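Local coordinates for carboxymuconolactone decarboxylase family protein (Thermotoga maritima, PDB 1VKE) that is of unproven function but may act as an oxidoreductase with peroxiredoxin-like activity, possibly in an antioxidative response, at residues S66-C71 against L100-S105; D73-H78 against R112-F117; E91-L96 against G116-L121; I98-V101 against V107-H110. All coordinates share one frame; numbering follows the deposited sequence. Where two conformers were deposited one is given.

Contact 1 of 4, residues S66-C71 against L100-S105; sequences STVLRC and LVVGGS
Val68 faces Gly103 where the ends of helices 55-68 and 89-103 meet, and its short, branched side chain makes the apolar part of the contact. CB leaves the main chain toward the other helix and lies 4.5 Å from Gly103 CA. CG1 lies anti to the carbonyl carbon, beside the backbone N (chi1 -62°), which sets this methyl against the last turn of helix 89-103, 4.2 Å from Gly103 N. One turn back it rests on Ala99 O, with 3.4 Å between Val68 CG1 and that oxygen. The same methyl meets Val102 CG1 at 4.4 Å, a loose touch. Gly103 suits its place because it has no side chain to jam against Val68 CA, so Val68 CA and Gly103 CA close to 4.8 Å. Both helices stop here, as part of the all-helical AhpD-like fold. Arg70, with positive phi, ends the first in a Schellman motif, in which Cys71 N bonds back to Ser66 O. Cys71 then serves as N-cap of helix 72-84 and forms the disulfide with Cys74. A water joins the two helix ends, 2.7 Å from Val68 O and 3.0 Å from Gly103 O, though it has more acceptors around it than protons to give.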
# COMPACT_ATOMS: atom_id res chain seq x y z
N SER E 66 7.20 5.64 7.71
CA SER E 66 7.79 4.32 7.39
C SER E 66 7.00 3.19 8.02
O SER E 66 6.94 2.12 7.47
CB SER E 66 9.24 4.27 7.92
OG SER E 66 10.05 5.27 7.29
N THR E 67 6.40 3.43 9.18
CA THR E 67 5.60 2.42 9.85
C THR E 67 4.24 2.21 9.19
O THR E 67 3.82 1.08 8.97
CB THR E 67 5.45 2.77 11.35
OG1 THR E 67 6.75 2.88 11.94
CG2 THR E 67 4.69 1.66 12.10
N VAL E 68 3.50 3.28 8.88
CA VAL E 68 2.20 3.10 8.27
C VAL E 68 2.33 2.51 6.85
O VAL E 68 1.40 1.84 6.33
CB VAL E 68 1.32 4.40 8.19
CG1 VAL E 68 1.03 4.91 9.56
CG2 VAL E 68 1.92 5.44 7.30
N LEU E 69 3.49 2.78 6.19
CA LEU E 69 3.78 2.19 4.88
C LEU E 69 4.49 0.81 4.96
O LEU E 69 4.78 0.20 3.92
CB LEU E 69 4.59 3.15 4.02
CG LEU E 69 3.88 4.44 3.60
CD1 LEU E 69 4.88 5.42 3.02
CD2 LEU E 69 2.75 4.19 2.62
N ARG E 70 4.77 0.36 6.18
CA ARG E 70 5.23 -0.99 6.45
C ARG E 70 6.56 -1.31 5.75
O ARG E 70 6.68 -2.33 5.08
CB ARG E 70 4.14 -1.99 6.07
CG ARG E 70 3.00 -1.96 7.01
CD ARG E 70 2.00 -3.07 6.76
NE ARG E 70 1.19 -2.85 5.58
CZ ARG E 70 0.77 -3.82 4.72
NH1 ARG E 70 1.17 -5.09 4.78
NH2 ARG E 70 0.00 -3.44 3.75
N CYS E 71 7.54 -0.42 5.91
CA CYS E 71 8.91 -0.64 5.40
C CYS E 71 9.88 -0.88 6.53
O CYS E 71 10.28 0.06 7.21
CB CYS E 71 9.34 0.62 4.64
SG CYS E 71 11.08 0.50 3.99
N LEU E 100 0.13 2.97 14.32
CA LEU E 100 -0.68 1.78 14.51
C LEU E 100 -2.18 2.05 14.28
O LEU E 100 -2.88 1.28 13.60
CB LEU E 100 -0.48 1.23 15.92
CG LEU E 100 -1.33 0.06 16.38
CD1 LEU E 100 -1.08 -1.16 15.52
CD2 LEU E 100 -1.04 -0.24 17.85
N VAL E 101 -2.68 3.11 14.90
CA VAL E 101 -4.10 3.42 14.78
C VAL E 101 -4.45 3.78 13.34
O VAL E 101 -5.46 3.28 12.79
CB VAL E 101 -4.53 4.50 15.80
CG1 VAL E 101 -5.92 4.96 15.53
CG2 VAL E 101 -4.41 3.91 17.21
N VAL E 102 -3.62 4.60 12.70
CA VAL E 102 -3.87 5.10 11.36
C VAL E 102 -3.74 4.00 10.31
O VAL E 102 -4.55 3.87 9.38
CB VAL E 102 -2.93 6.28 11.01
CG1 VAL E 102 -3.04 6.67 9.52
CG2 VAL E 102 -3.21 7.50 11.90
N GLY E 103 -2.70 3.18 10.48
CA GLY E 103 -2.34 2.16 9.51
C GLY E 103 -2.96 0.82 9.71
O GLY E 103 -2.94 -0.00 8.79
N GLY E 104 -3.54 0.56 10.90
CA GLY E 104 -4.29 -0.65 11.17
C GLY E 104 -3.50 -1.81 11.73
O GLY E 104 -2.27 -1.76 11.83
N SER E 105 -4.18 -2.91 12.03
CA SER E 105 -3.51 -4.08 12.59
C SER E 105 -2.52 -4.77 11.66
O SER E 105 -1.65 -5.50 12.14
CB SER E 105 -4.54 -5.10 13.12
OG SER E 105 -5.19 -5.75 12.07
O HOH W 1 -0.79 0.26 6.71

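Contact 2 of 4, residues D73-H78 against R112-F117; sequences DCIRYH and RRAVGF
Arg76 lies across Phe117 at about a right angle, joining helices 72-84 and 108-127 of the all-helical AhpD-like fold. The axes of the short segments pass 10.1 Å apart at -33°, both running in nearly the same direction. Where the two residues meet, it is the aliphatic stem of the arginine, not its charge, that touches the ring: CG stands 3.9 Å from the centroid of the Phe117 ring, only 11° off the normal, a CH-pi contact over the face. CB covers the same face nearer the rim. A long chain with an apolar stem suits this partly exposed place, since the stem can cover the aromatic ring while the head remains among polar groups. The chain runs extended from CG to NE, taking the guanidinium past the ring with its plane 81° from that of the phenyl. There NH1 forms a salt bridge with Asp73 OD1 at 2.8 Å, one turn back; Asp73 CG lies in the guanidinium plane, at its edge, but the hydrogen bond is weak because it is bent. Arg113 brings a second guanidinium close by, paired with Asp72 and hydrogen-bonded to an unidentified ligand. Deeper in, small Ala114 leaves room for Ile75, whose CG2 is anti to the backbone N and therefore reaches across to end 3.7 Å from Ala114 CB.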
# COMPACT_ATOMS: atom_id res chain seq x y z
N ASP E 73 13.15 -1.78 6.72
CA ASP E 73 14.49 -1.16 6.71
C ASP E 73 14.36 0.34 6.95
O ASP E 73 15.26 0.96 7.55
CB ASP E 73 15.17 -1.35 5.36
CG ASP E 73 15.90 -2.64 5.25
OD1 ASP E 73 16.01 -3.40 6.23
OD2 ASP E 73 16.37 -2.97 4.14
N CYS E 74 13.28 0.97 6.48
CA CYS E 74 13.07 2.41 6.69
C CYS E 74 12.78 2.68 8.18
O CYS E 74 13.28 3.65 8.79
CB CYS E 74 11.88 2.95 5.91
SG CYS E 74 11.89 2.52 4.15
N ILE E 75 11.97 1.81 8.77
CA ILE E 75 11.68 1.89 10.21
C ILE E 75 12.98 1.84 11.02
O ILE E 75 13.25 2.65 11.94
CB ILE E 75 10.74 0.73 10.66
CG1 ILE E 75 9.35 0.96 10.07
CG2 ILE E 75 10.68 0.66 12.22
CD1 ILE E 75 8.42 -0.20 10.23
N ARG E 76 13.81 0.85 10.69
CA ARG E 76 15.11 0.69 11.37
C ARG E 76 16.00 1.94 11.26
O ARG E 76 16.56 2.40 12.26
CB ARG E 76 15.86 -0.53 10.84
CG ARG E 76 15.33 -1.86 11.29
CD ARG E 76 16.06 -3.05 10.57
NE ARG E 76 15.30 -4.30 10.70
CZ ARG E 76 14.77 -5.02 9.68
NH1 ARG E 76 14.88 -4.65 8.41
NH2 ARG E 76 14.11 -6.15 9.96
N TYR E 77 16.10 2.49 10.06
CA TYR E 77 16.90 3.66 9.80
C TYR E 77 16.41 4.80 10.69
O TYR E 77 17.18 5.44 11.40
CB TYR E 77 16.81 4.12 8.30
CG TYR E 77 17.53 5.43 8.12
CD1 TYR E 77 18.89 5.48 7.91
CD2 TYR E 77 16.82 6.64 8.10
CE1 TYR E 77 19.56 6.71 7.81
CE2 TYR E 77 17.49 7.86 8.00
CZ TYR E 77 18.85 7.88 7.84
OH TYR E 77 19.54 9.07 7.71
N HIS E 78 15.11 5.08 10.66
CA HIS E 78 14.62 6.23 11.48
C HIS E 78 14.69 5.98 12.98
O HIS E 78 14.86 6.93 13.76
CB HIS E 78 13.23 6.63 11.02
CG HIS E 78 13.25 7.23 9.66
ND1 HIS E 78 13.82 8.47 9.40
CD2 HIS E 78 12.79 6.77 8.48
CE1 HIS E 78 13.72 8.71 8.10
NE2 HIS E 78 13.08 7.71 7.53
N ARG E 112 6.13 -4.84 16.11
CA ARG E 112 6.88 -5.85 16.87
C ARG E 112 8.35 -5.81 16.53
O ARG E 112 9.22 -5.80 17.44
CB ARG E 112 6.32 -7.24 16.59
CG ARG E 112 7.21 -8.40 17.03
CD ARG E 112 6.65 -9.77 16.64
NE ARG E 112 7.44 -10.43 15.59
CZ ARG E 112 7.40 -10.18 14.27
NH1 ARG E 112 6.61 -9.24 13.77
NH2 ARG E 112 8.18 -10.88 13.46
N ARG E 113 8.66 -5.78 15.25
CA ARG E 113 10.04 -5.72 14.83
C ARG E 113 10.68 -4.42 15.27
O ARG E 113 11.85 -4.39 15.67
CB ARG E 113 10.15 -5.92 13.30
CG ARG E 113 9.87 -7.34 12.94
CD ARG E 113 10.33 -7.70 11.61
NE ARG E 113 9.38 -7.24 10.64
CZ ARG E 113 8.33 -7.95 10.21
NH1 ARG E 113 8.06 -9.15 10.70
NH2 ARG E 113 7.54 -7.45 9.30
N ALA E 114 9.93 -3.33 15.21
CA ALA E 114 10.44 -2.03 15.62
C ALA E 114 10.83 -2.02 17.10
O ALA E 114 11.88 -1.48 17.45
CB ALA E 114 9.41 -0.94 15.34
N VAL E 115 9.97 -2.58 17.94
CA VAL E 115 10.22 -2.60 19.38
C VAL E 115 11.43 -3.45 19.69
O VAL E 115 12.28 -3.05 20.51
CB VAL E 115 8.96 -3.02 20.17
CG1 VAL E 115 9.32 -3.31 21.63
CG2 VAL E 115 7.96 -1.86 20.11
N GLY E 116 11.56 -4.55 19.00
CA GLY E 116 12.73 -5.43 19.13
C GLY E 116 14.04 -4.76 18.77
O GLY E 116 15.05 -4.88 19.49
N PHE E 117 14.01 -4.01 17.68
CA PHE E 117 15.16 -3.28 17.24
C PHE E 117 15.51 -2.17 18.19
O PHE E 117 16.68 -1.98 18.52
CB PHE E 117 14.92 -2.73 15.85
CG PHE E 117 16.15 -2.19 15.21
CD1 PHE E 117 17.23 -3.03 14.94
CD2 PHE E 117 16.26 -0.86 14.92
CE1 PHE E 117 18.39 -2.52 14.36
CE2 PHE E 117 17.41 -0.35 14.32
CZ PHE E 117 18.47 -1.18 14.04

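Contact 3 of 4, residues E91-L96 against G116-L121; sequences EIFEAL and GFLEEL
Ile92 and Leu118 mark the nearest backbone approach of the two segments, with 9.3 Å between Ile92 CA and Leu118 CA, so that side chains alone fill the space between the helices. The helices are the two arms of an alpha-hairpin, 89-103 and 108-127, which run in broadly opposite senses and stand well apart at this level. Leucine suits the centre of such a gap because it is long enough to cross it and forked at the end. In Leu118, CG is anti to the backbone N (chi1 178°), which sends the fork toward the facing helix. CD1 goes to Ile92, while CD2 lies chiefly against Phe93 and also near Ile92 CG2, the second methyl that a beta-branched isoleucine offers. Ile92 and Leu118 reach toward each other tip to tip, and Ile92 CD1 is 3.9 Å from Leu118 CD1. Around this pair the core continues, with Leu63 and Leu79 against Ile92 and Val83 against Leu118; it is mostly apolar, though Arg122 also packs on Ile92. Phe93, on the more open flank, is touched by Thr34 of a fourth subunit. Its aromatic ring is wide enough to reach Leu118 even though its CB does not point straight at that helix. The second prong meets the ring slantwise, with Leu118 CD2 3.8 Å from Phe93 CE1 and 4.2 Å from Phe93 CZ.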
# COMPACT_ATOMS: atom_id res chain seq x y z
N GLU E 91 8.53 8.87 23.78
CA GLU E 91 8.27 9.67 22.59
C GLU E 91 8.11 8.77 21.38
O GLU E 91 7.15 8.90 20.60
CB GLU E 91 9.43 10.66 22.34
CG GLU E 91 9.49 11.82 23.34
CD GLU E 91 10.73 12.70 23.17
OE1 GLU E 91 11.85 12.16 23.01
OE2 GLU E 91 10.58 13.93 23.27
N ILE E 92 9.02 7.81 21.23
CA ILE E 92 8.92 6.84 20.13
C ILE E 92 7.61 6.04 20.18
O ILE E 92 6.95 5.90 19.14
CB ILE E 92 10.16 5.90 20.14
CG1 ILE E 92 11.39 6.72 19.77
CG2 ILE E 92 9.96 4.73 19.19
CD1 ILE E 92 12.73 6.00 20.07
N PHE E 93 7.21 5.58 21.36
CA PHE E 93 5.96 4.81 21.46
C PHE E 93 4.73 5.66 21.17
O PHE E 93 3.81 5.18 20.52
CB PHE E 93 5.80 4.11 22.81
CG PHE E 93 6.88 3.11 23.15
CD1 PHE E 93 7.51 2.36 22.21
CD2 PHE E 93 7.23 2.92 24.48
CE1 PHE E 93 8.51 1.44 22.57
CE2 PHE E 93 8.21 1.99 24.84
CZ PHE E 93 8.84 1.26 23.88
N GLU E 94 4.74 6.93 21.54
CA GLU E 94 3.60 7.82 21.22
C GLU E 94 3.47 8.02 19.73
O GLU E 94 2.35 8.06 19.20
CB GLU E 94 3.71 9.17 21.93
CG GLU E 94 3.48 9.08 23.44
CD GLU E 94 3.52 10.41 24.17
OE1 GLU E 94 3.29 11.46 23.54
OE2 GLU E 94 3.80 10.40 25.40
N ALA E 95 4.60 8.11 19.04
CA ALA E 95 4.59 8.16 17.58
C ALA E 95 4.14 6.86 16.95
O ALA E 95 3.35 6.87 15.99
CB ALA E 95 5.97 8.54 17.07
N LEU E 96 4.62 5.72 17.45
CA LEU E 96 4.27 4.44 16.88
C LEU E 96 2.76 4.17 17.07
O LEU E 96 2.14 3.49 16.24
CB LEU E 96 5.11 3.30 17.48
CG LEU E 96 6.60 3.23 17.09
CD1 LEU E 96 7.38 2.24 17.97
CD2 LEU E 96 6.74 2.89 15.59
N GLY E 116 11.56 -4.55 19.00
CA GLY E 116 12.73 -5.43 19.13
C GLY E 116 14.04 -4.76 18.77
O GLY E 116 15.05 -4.88 19.49
N PHE E 117 14.01 -4.01 17.68
CA PHE E 117 15.16 -3.28 17.24
C PHE E 117 15.51 -2.17 18.19
O PHE E 117 16.68 -1.98 18.52
CB PHE E 117 14.92 -2.73 15.85
CG PHE E 117 16.15 -2.19 15.21
CD1 PHE E 117 17.23 -3.03 14.94
CD2 PHE E 117 16.26 -0.86 14.92
CE1 PHE E 117 18.39 -2.52 14.36
CE2 PHE E 117 17.41 -0.35 14.32
CZ PHE E 117 18.47 -1.18 14.04
N LEU E 118 14.51 -1.45 18.68
CA LEU E 118 14.75 -0.40 19.67
C LEU E 118 15.42 -1.00 20.91
O LEU E 118 16.37 -0.41 21.47
CB LEU E 118 13.45 0.28 20.04
CG LEU E 118 13.50 1.38 21.09
CD1 LEU E 118 14.42 2.50 20.66
CD2 LEU E 118 12.12 1.91 21.39
N GLU E 119 14.97 -2.18 21.32
CA GLU E 119 15.59 -2.85 22.49
C GLU E 119 17.05 -3.13 22.23
O GLU E 119 17.91 -2.95 23.15
CB GLU E 119 14.80 -4.08 22.88
CG GLU E 119 13.55 -3.62 23.61
CD GLU E 119 12.56 -4.72 23.92
OE1 GLU E 119 12.82 -5.89 23.57
OE2 GLU E 119 11.50 -4.38 24.52
N GLU E 120 17.38 -3.57 21.02
CA GLU E 120 18.77 -3.81 20.64
C GLU E 120 19.61 -2.52 20.73
O GLU E 120 20.74 -2.53 21.27
CB GLU E 120 18.85 -4.38 19.22
CG GLU E 120 20.24 -4.81 18.80
CD GLU E 120 20.28 -5.35 17.36
OE1 GLU E 120 19.18 -5.74 16.83
OE2 GLU E 120 21.39 -5.39 16.78
N LEU E 121 19.06 -1.41 20.24
CA LEU E 121 19.75 -0.12 20.31
C LEU E 121 19.97 0.32 21.78
O LEU E 121 21.02 0.83 22.12
CB LEU E 121 18.97 0.97 19.58
CG LEU E 121 18.79 0.72 18.08
CD1 LEU E 121 17.90 1.77 17.46
CD2 LEU E 121 20.13 0.66 17.38

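Contact 4 of 4, residues I98-V101 against V107-H110; sequences IALV and VIPH
Ala99 O, the polar atom at the head of this contact, has several groups around it, among them Val107 CG2, at 4.2 Å from Ala99 O in the conformer given; Val107 was deposited in two. The carbonyl points along its own helix toward Gly103 N, four residues on, with methyls beside it. The small side chain of Ala99 leaves helix 55-68 room to pack against it through Thr67 and Val68. The rest of the contact is apolar and centres on Leu100. Its CG is anti to the backbone N (chi1 174°), and this brings CD1 over the start of helix 108-127, with Leu100 CD1 3.8 Å from Ile108 CG1. The same methyl faces Val107 CG2, but with a second conformer of Val107 present the short separation in this one is doubtful evidence of strain. Valine and isoleucine suit the spot because their branching keeps methyls close to the backbone, where a short connection has just turned the chain round. His110 N gives a weak bond to Val107 O. Outside, Phe40 of a fourth subunit covers Leu100 and Leu25 of that subunit covers Ile108. His110 ND1 is hydrogen-bonded to Asp72. With no hydrogen bond or charge pair between them, these two segments meet by burial and shape alone, and their hydrocarbon surface doubles as part of the subunit interface.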
# COMPACT_ATOMS: atom_id res chain seq x y z
N ILE E 98 0.35 6.37 16.90
CA ILE E 98 -0.33 7.07 15.81
C ILE E 98 -0.27 6.22 14.56
O ILE E 98 -1.26 6.03 13.88
CB ILE E 98 0.30 8.49 15.59
CG1 ILE E 98 -0.12 9.44 16.72
CG2 ILE E 98 -0.12 9.05 14.28
CD1 ILE E 98 0.70 10.71 16.86
N ALA E 99 0.91 5.72 14.24
CA ALA E 99 1.08 4.83 13.08
C ALA E 99 0.18 3.59 13.15
O ALA E 99 -0.42 3.17 12.16
CB ALA E 99 2.53 4.40 12.94
N LEU E 100 0.13 2.97 14.32
CA LEU E 100 -0.68 1.78 14.51
C LEU E 100 -2.18 2.05 14.28
O LEU E 100 -2.88 1.28 13.60
CB LEU E 100 -0.48 1.23 15.92
CG LEU E 100 -1.33 0.06 16.38
CD1 LEU E 100 -1.08 -1.16 15.52
CD2 LEU E 100 -1.04 -0.24 17.85
N VAL E 101 -2.68 3.11 14.90
CA VAL E 101 -4.10 3.42 14.78
C VAL E 101 -4.45 3.78 13.34
O VAL E 101 -5.46 3.28 12.79
CB VAL E 101 -4.53 4.50 15.80
CG1 VAL E 101 -5.92 4.96 15.53
CG2 VAL E 101 -4.41 3.91 17.21
N VAL E 107 -0.16 -3.34 10.60
CA VAL E 107 1.11 -2.76 11.07
C VAL E 107 1.74 -3.54 12.19
O VAL E 107 2.94 -3.39 12.45
CB VAL E 107 1.10 -1.22 11.31
CG1 VAL E 107 0.41 -0.50 10.15
CG2 VAL E 107 0.51 -0.90 12.58
N ILE E 108 0.96 -4.35 12.88
CA ILE E 108 1.44 -5.01 14.08
C ILE E 108 2.77 -5.77 13.93
O ILE E 108 3.67 -5.56 14.77
CB ILE E 108 0.33 -5.86 14.78
CG1 ILE E 108 -0.71 -4.91 15.39
CG2 ILE E 108 0.94 -6.71 15.89
CD1 ILE E 108 -1.88 -5.58 16.05
N PRO E 109 2.94 -6.60 12.90
CA PRO E 109 4.20 -7.33 12.74
C PRO E 109 5.39 -6.36 12.64
O PRO E 109 6.48 -6.63 13.15
CB PRO E 109 3.97 -8.11 11.44
CG PRO E 109 2.50 -8.38 11.50
CD PRO E 109 1.95 -7.03 11.88
N HIS E 110 5.19 -5.22 12.01
CA HIS E 110 6.24 -4.23 11.88
C HIS E 110 6.51 -3.51 13.17
O HIS E 110 7.66 -3.21 13.47
CB HIS E 110 5.88 -3.23 10.78
CG HIS E 110 5.72 -3.90 9.47
ND1 HIS E 110 6.78 -4.19 8.65
CD2 HIS E 110 4.63 -4.46 8.90
CE1 HIS E 110 6.34 -4.84 7.58
NE2 HIS E 110 5.04 -5.06 7.73

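Contacts 3 and 4 are the splayed and the tight end of one hairpin, their centres about 12 Å apart. Contact 1 sits about 4 Å from contact 4, centre to centre, and sets helix 55-68 beside the hairpin turn. Contact 2 lies about 8 Å from the centre of contact 3. Contacts 1 and 2 share the disulfide Cys71–Cys74; Ser66 OG is 3.3 Å from Cys74 CB. Around it, Ser66, Asp73, His78, His110 and Arg113 hydrogen-bond to unidentified molecules, probably from the crystallisation liquor (Asp73 through its backbone N, His110 only weakly), which may mark a pocket. His78, paired with Glu59, and the two cysteines resemble the AhpD redox site, consistent with the proposed function.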